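Local coordinates for transcription antitermination protein NusB (Aquifex aeolicus, PDB 3R2C) that probably acts in transcription antitermination of ribosomal RNA operons, binding the boxA antiterminator sequence of the nascent RNA, at residues Y16-R21 / T53-I58; A47-D52 / I93-K98. One frame throughout, in Å; residues are numbered along the deposited sequence.

Contact 1. Residues Y16-R21 / T53-I58; sequences YRWDLR and TAVRHI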
loop_
_atom_site.group_PDB
_atom_site.type_symbol
_atom_site.label_atom_id
_atom_site.label_comp_id
_atom_site.label_asym_id
_atom_site.label_seq_id
_atom_site.Cartn_x
_atom_site.Cartn_y
_atom_site.Cartn_z
ATOM N N TYR A 16 -2.490 -0.784 1.274
ATOM C CA TYR A 16 -1.063 -0.958 1.523
ATOM C C TYR A 16 -0.845 -1.458 2.956
ATOM O O TYR A 16 -0.151 -2.460 3.182
ATOM C CB TYR A 16 -0.339 0.366 1.235
ATOM C CG TYR A 16 1.121 0.466 1.666
ATOM C CD1 TYR A 16 2.147 -0.029 0.866
ATOM C CD2 TYR A 16 1.467 1.094 2.853
ATOM C CE1 TYR A 16 3.482 0.086 1.251
ATOM C CE2 TYR A 16 2.785 1.221 3.240
ATOM C CZ TYR A 16 3.788 0.712 2.440
ATOM O OH TYR A 16 5.098 0.825 2.853
ATOM N N ARG A 17 -1.476 -0.806 3.929
ATOM C CA ARG A 17 -1.365 -1.246 5.323
ATOM C C ARG A 17 -1.956 -2.621 5.571
ATOM O O ARG A 17 -1.434 -3.408 6.366
ATOM C CB ARG A 17 -2.063 -0.257 6.249
ATOM C CG ARG A 17 -1.145 0.813 6.725
ATOM C CD ARG A 17 -1.894 1.917 7.429
ATOM N NE ARG A 17 -1.183 3.174 7.261
ATOM C CZ ARG A 17 -1.354 4.239 8.031
ATOM N NH1 ARG A 17 -2.204 4.198 9.043
ATOM N NH2 ARG A 17 -0.644 5.327 7.791
ATOM N N TRP A 18 -3.061 -2.904 4.903
ATOM C CA TRP A 18 -3.751 -4.186 5.056
ATOM C C TRP A 18 -2.820 -5.300 4.567
ATOM O O TRP A 18 -2.666 -6.338 5.216
ATOM C CB TRP A 18 -5.027 -4.145 4.224
ATOM C CG TRP A 18 -5.891 -5.358 4.296
ATOM C CD1 TRP A 18 -6.210 -6.086 5.400
ATOM C CD2 TRP A 18 -6.575 -5.967 3.199
ATOM N NE1 TRP A 18 -7.055 -7.111 5.059
ATOM C CE2 TRP A 18 -7.297 -7.058 3.707
ATOM C CE3 TRP A 18 -6.655 -5.685 1.835
ATOM C CZ2 TRP A 18 -8.072 -7.881 2.904
ATOM C CZ3 TRP A 18 -7.422 -6.500 1.033
ATOM C CH2 TRP A 18 -8.130 -7.578 1.569
ATOM N N ASP A 19 -2.161 -5.047 3.442
ATOM C CA ASP A 19 -1.269 -6.028 2.839
ATOM C C ASP A 19 -0.121 -6.315 3.810
ATOM O O ASP A 19 0.287 -7.463 4.002
ATOM C CB ASP A 19 -0.734 -5.492 1.504
ATOM C CG ASP A 19 -0.319 -6.603 0.547
ATOM O OD1 ASP A 19 -0.524 -7.785 0.856
ATOM O OD2 ASP A 19 0.232 -6.295 -0.518
ATOM N N LEU A 20 0.374 -5.262 4.451
ATOM C CA LEU A 20 1.519 -5.376 5.347
ATOM C C LEU A 20 1.187 -5.939 6.724
ATOM O O LEU A 20 2.013 -6.627 7.326
ATOM C CB LEU A 20 2.169 -4.011 5.527
ATOM C CG LEU A 20 2.992 -3.600 4.308
ATOM C CD1 LEU A 20 3.265 -2.114 4.340
ATOM C CD2 LEU A 20 4.265 -4.408 4.275
ATOM N N ARG A 21 -0.009 -5.658 7.221
ATOM C CA ARG A 21 -0.346 -5.987 8.608
ATOM C C ARG A 21 -1.381 -7.093 8.749
ATOM O O ARG A 21 -1.391 -7.800 9.748
ATOM C CB ARG A 21 -0.839 -4.742 9.334
ATOM C CG ARG A 21 0.295 -3.789 9.673
ATOM C CD ARG A 21 -0.208 -2.434 10.079
ATOM N NE ARG A 21 -1.125 -2.474 11.224
ATOM C CZ ARG A 21 -1.728 -1.387 11.703
ATOM N NH1 ARG A 21 -1.490 -0.202 11.139
ATOM N NH2 ARG A 21 -2.570 -1.478 12.725
ATOM N N THR A 53 -14.840 -2.158 -1.743
ATOM C CA THR A 53 -14.950 -2.856 -3.018
ATOM C C THR A 53 -13.739 -3.747 -3.258
ATOM O O THR A 53 -13.890 -4.921 -3.612
ATOM C CB THR A 53 -15.062 -1.864 -4.201
ATOM O OG1 THR A 53 -16.260 -1.099 -4.074
ATOM C CG2 THR A 53 -15.078 -2.600 -5.533
ATOM N N ALA A 54 -12.547 -3.192 -3.061
ATOM C CA ALA A 54 -11.306 -3.951 -3.230
ATOM C C ALA A 54 -11.249 -5.130 -2.268
ATOM O O ALA A 54 -10.827 -6.225 -2.638
ATOM C CB ALA A 54 -10.080 -3.050 -3.011
ATOM N N VAL A 55 -11.643 -4.903 -1.020
ATOM C CA VAL A 55 -11.555 -5.959 -0.011
ATOM C C VAL A 55 -12.536 -7.093 -0.316
ATOM O O VAL A 55 -12.186 -8.280 -0.283
ATOM C CB VAL A 55 -11.852 -5.414 1.394
ATOM C CG1 VAL A 55 -12.160 -6.577 2.369
ATOM C CG2 VAL A 55 -10.694 -4.564 1.901
ATOM N N ARG A 56 -13.768 -6.728 -0.634
ATOM C CA ARG A 56 -14.806 -7.717 -0.893
ATOM C C ARG A 56 -14.565 -8.522 -2.183
ATOM O O ARG A 56 -15.073 -9.635 -2.328
ATOM C CB ARG A 56 -16.179 -7.037 -0.931
ATOM C CG ARG A 56 -17.266 -7.859 -1.622
ATOM C CD ARG A 56 -18.605 -7.132 -1.642
ATOM N NE ARG A 56 -18.887 -6.562 -2.957
ATOM C CZ ARG A 56 -18.921 -5.260 -3.226
ATOM N NH1 ARG A 56 -18.708 -4.362 -2.269
ATOM N NH2 ARG A 56 -19.183 -4.855 -4.463
ATOM N N HIS A 57 -13.817 -7.957 -3.125
ATOM C CA HIS A 57 -13.505 -8.662 -4.366
ATOM C C HIS A 57 -12.022 -9.028 -4.507
ATOM O O HIS A 57 -11.534 -9.301 -5.604
ATOM C CB HIS A 57 -13.946 -7.794 -5.539
ATOM C CG HIS A 57 -15.423 -7.580 -5.580
ATOM N ND1 HIS A 57 -16.311 -8.593 -5.878
ATOM C CD2 HIS A 57 -16.174 -6.477 -5.353
ATOM C CE1 HIS A 57 -17.543 -8.122 -5.833
ATOM N NE2 HIS A 57 -17.488 -6.839 -5.522
ATOM N N ILE A 58 -11.313 -9.089 -3.392
ATOM C CA ILE A 58 -9.856 -9.176 -3.449
ATOM C C ILE A 58 -9.345 -10.420 -4.209
ATOM O O ILE A 58 -8.364 -10.323 -4.945
ATOM C CB ILE A 58 -9.241 -9.106 -2.037
ATOM C CG1 ILE A 58 -7.722 -8.881 -2.112
ATOM C CG2 ILE A 58 -9.590 -10.362 -1.237
ATOM C CD1 ILE A 58 -7.322 -7.581 -2.808
#
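Trp18, on the last turn of helix 3-21, reaches across to Val55 and Ile58 in the all-helical NusB fold, meeting helix 41-56 just where it gives way to helix 58-66. The CA atoms of Trp18 and Val55 stand 9.5 Å apart, so the indole has to bridge the gap; its CB bond points toward the other segment, and CG anti to the backbone N (chi1 -178°) carries the indole on to it. The first kind of interaction is a CH-pi contact. Methyl CG2 of Val55 sits over one face of the indole, 4.0 Å from the centroid of the six-membered ring and 16° off its normal.

The second kind is plain apolar packing. Ile58 comes from the opposite direction and approaches the far end of the benzo ring obliquely. No hydrogen bond joins the segments, and all three touching side chains remain partly exposed, which makes this a surface contact. Pro25 and Leu28 of helix 25-36 also touch the Trp18 side chain, while Tyr16, Leu20 and Arg21 of helix 3-21 touch another protein chain. Ile58 meets the ring mainly through its CG1 branch: CG1 lies 3.9 Å from Trp18 CH2, and its terminal CD1 lies 4.0 Å from Trp18 CZ3.

Contact 2. Residues A47-D52 / I93-K98; sequences AKKLVD and IFLKSK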
loop_
_atom_site.group_PDB
_atom_site.type_symbol
_atom_site.label_atom_id
_atom_site.label_comp_id
_atom_site.label_asym_id
_atom_site.label_seq_id
_atom_site.Cartn_x
_atom_site.Cartn_y
_atom_site.Cartn_z
ATOM N N ALA A 47 -13.710 7.088 -0.482
ATOM C CA ALA A 47 -12.620 6.252 0.019
ATOM C C ALA A 47 -13.155 4.957 0.636
ATOM O O ALA A 47 -12.600 3.873 0.408
ATOM C CB ALA A 47 -11.792 7.012 1.055
ATOM N N LYS A 48 -14.213 5.064 1.435
ATOM C CA LYS A 48 -14.765 3.892 2.115
ATOM C C LYS A 48 -15.289 2.879 1.083
ATOM O O LYS A 48 -15.124 1.663 1.244
ATOM C CB LYS A 48 -15.888 4.312 3.063
ATOM C CG LYS A 48 -16.522 3.181 3.871
ATOM C CD LYS A 48 -17.712 3.711 4.671
ATOM C CE LYS A 48 -17.882 2.999 6.010
ATOM N NZ LYS A 48 -18.287 3.946 7.098
ATOM N N LYS A 49 -15.896 3.390 0.019
ATOM C CA LYS A 49 -16.441 2.546 -1.039
ATOM C C LYS A 49 -15.335 1.855 -1.856
ATOM O O LYS A 49 -15.458 0.675 -2.184
ATOM C CB LYS A 49 -17.347 3.357 -1.957
ATOM C CG LYS A 49 -18.127 2.504 -2.951
ATOM C CD LYS A 49 -19.352 3.242 -3.441
ATOM C CE LYS A 49 -18.954 4.524 -4.122
ATOM N NZ LYS A 49 -18.106 4.234 -5.303
ATOM N N LEU A 50 -14.257 2.577 -2.163
ATOM C CA LEU A 50 -13.102 1.987 -2.847
ATOM C C LEU A 50 -12.517 0.860 -2.018
ATOM O O LEU A 50 -12.266 -0.224 -2.539
ATOM C CB LEU A 50 -12.005 3.024 -3.096
ATOM C CG LEU A 50 -12.355 4.118 -4.098
ATOM C CD1 LEU A 50 -11.300 5.252 -4.048
ATOM C CD2 LEU A 50 -12.465 3.524 -5.490
ATOM N N VAL A 51 -12.295 1.122 -0.732
ATOM C CA VAL A 51 -11.718 0.108 0.155
ATOM C C VAL A 51 -12.663 -1.079 0.274
ATOM O O VAL A 51 -12.246 -2.237 0.150
ATOM C CB VAL A 51 -11.388 0.667 1.561
ATOM C CG1 VAL A 51 -11.041 -0.476 2.526
ATOM C CG2 VAL A 51 -10.222 1.654 1.476
ATOM N N ASP A 52 -13.942 -0.806 0.495
ATOM C CA ASP A 52 -14.906 -1.903 0.664
ATOM C C ASP A 52 -14.964 -2.788 -0.583
ATOM O O ASP A 52 -15.104 -4.016 -0.491
ATOM C CB ASP A 52 -16.308 -1.367 0.977
ATOM C CG ASP A 52 -16.410 -0.779 2.379
ATOM O OD1 ASP A 52 -15.486 -1.003 3.197
ATOM O OD2 ASP A 52 -17.422 -0.098 2.665
ATOM N N ILE A 93 -13.123 -1.593 -12.916
ATOM C CA ILE A 93 -13.901 -2.765 -13.281
ATOM C C ILE A 93 -15.073 -2.978 -12.356
ATOM O O ILE A 93 -16.206 -3.073 -12.808
ATOM C CB ILE A 93 -13.029 -4.016 -13.322
ATOM C CG1 ILE A 93 -12.006 -3.865 -14.451
ATOM C CG2 ILE A 93 -13.892 -5.269 -13.521
ATOM C CD1 ILE A 93 -11.332 -5.145 -14.853
ATOM N N PHE A 94 -14.814 -3.034 -11.060
ATOM C CA PHE A 94 -15.870 -3.403 -10.137
ATOM C C PHE A 94 -16.797 -2.222 -9.845
ATOM O O PHE A 94 -17.966 -2.416 -9.537
ATOM C CB PHE A 94 -15.271 -4.046 -8.876
ATOM C CG PHE A 94 -14.726 -5.420 -9.131
ATOM C CD1 PHE A 94 -13.423 -5.599 -9.560
ATOM C CD2 PHE A 94 -15.549 -6.540 -8.997
ATOM C CE1 PHE A 94 -12.932 -6.874 -9.818
ATOM C CE2 PHE A 94 -15.073 -7.817 -9.250
ATOM C CZ PHE A 94 -13.764 -7.989 -9.660
ATOM N N LEU A 95 -16.298 -1.000 -9.984
ATOM C CA LEU A 95 -17.174 0.163 -9.866
ATOM C C LEU A 95 -17.500 0.757 -11.246
ATOM O O LEU A 95 -18.187 1.769 -11.336
ATOM C CB LEU A 95 -16.559 1.214 -8.945
ATOM C CG LEU A 95 -16.426 0.802 -7.475
ATOM C CD1 LEU A 95 -15.719 1.896 -6.688
ATOM C CD2 LEU A 95 -17.788 0.483 -6.850
ATOM N N LYS A 96 -16.996 0.128 -12.307
ATOM C CA LYS A 96 -17.303 0.523 -13.686
ATOM C C LYS A 96 -17.127 2.027 -13.885
ATOM O O LYS A 96 -18.070 2.724 -14.272
ATOM C CB LYS A 96 -18.738 0.112 -14.061
ATOM C CG LYS A 96 -19.054 -1.372 -13.859
ATOM C CD LYS A 96 -20.466 -1.724 -14.348
ATOM C CE LYS A 96 -20.862 -3.147 -13.943
ATOM N NZ LYS A 96 -22.035 -3.665 -14.708
ATOM N N SER A 97 -15.920 2.525 -13.619
ATOM C CA SER A 97 -15.666 3.958 -13.657
ATOM C C SER A 97 -16.055 4.557 -15.001
ATOM O O SER A 97 -15.746 3.997 -16.060
ATOM C CB SER A 97 -14.186 4.261 -13.413
ATOM O OG SER A 97 -13.899 5.617 -13.732
ATOM N N LYS A 98 -16.697 5.717 -14.957
ATOM C CA LYS A 98 -17.026 6.433 -16.186
ATOM C C LYS A 98 -15.958 7.460 -16.547
ATOM O O LYS A 98 -16.057 8.120 -17.579
ATOM C CB LYS A 98 -18.403 7.095 -16.066
ATOM C CG LYS A 98 -19.552 6.089 -15.952
ATOM C CD LYS A 98 -19.484 5.056 -17.078
ATOM C CE LYS A 98 -20.518 3.950 -16.916
ATOM N NZ LYS A 98 -21.855 4.321 -17.460
#
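Leu95 meets Leu50 through CD1 and Lys49 through both methyls, and these two neighbours mark the inner and outer sides of the contact. On the inner side, CD2 of Leu50 packs at 3.8 Å against CD1 of Leu95. The two side chains cross at about a right angle, so a methyl of each meets the other and the isobutyl groups do not lie alongside. Leu50 is buried: its CB starts out away from Leu95, and the branch bends back through CD2. Arg8 and Ala11 of helix 3-21 also touch the Leu50 side chain.

Within the helical bundle of the NusB fold, this joins the middle of helix 41-56 to the turn that ends helix 79-94. The helical path is broken just beyond Leu95, where Lys96 takes a positive phi (49°), and the weak bond from Lys96 N to Ile93 O, 3.3 Å long, belongs to that last turn.

The outer side is the solvent side. Lys49 is exposed, and its chain, extended at first, bends at chi3 (60°) and again at chi4 (61°), which carries NZ over to the Leu95 methyls. Lys49 NZ is 3.6 Å from Leu95 CD1 and 4.1 Å from Leu95 CD2, a van der Waals approach of an ammonium group to apolar carbon. No hydrogen bond to the other segment fixes that group, and the nearest atom of the bound nucleic acid is about 5 Å from the contact.

From the N terminus, helix 3-21 supplies the first segment of contact 1. The chain then passes through helix 25-36 into helix 41-56, where 47-52 belongs to contact 2; 53-58 follows at once, running over the end of that helix into the start of helix 58-66, and closes the loop of contact 1. Contact 2 closes only after helix 58-66, at the end of helix 79-94 and the turn that follows (93-98). The segments therefore alternate, and the two loops cross without nesting. Helix 41-56 is common to both, tied to helix 3-21 at one end and to the end of helix 79-94 further back. The contacts also touch directly: Thr53 OG1 packs 3.5 Å from Leu95 CD2, and the rings of His57 and Phe94 stack.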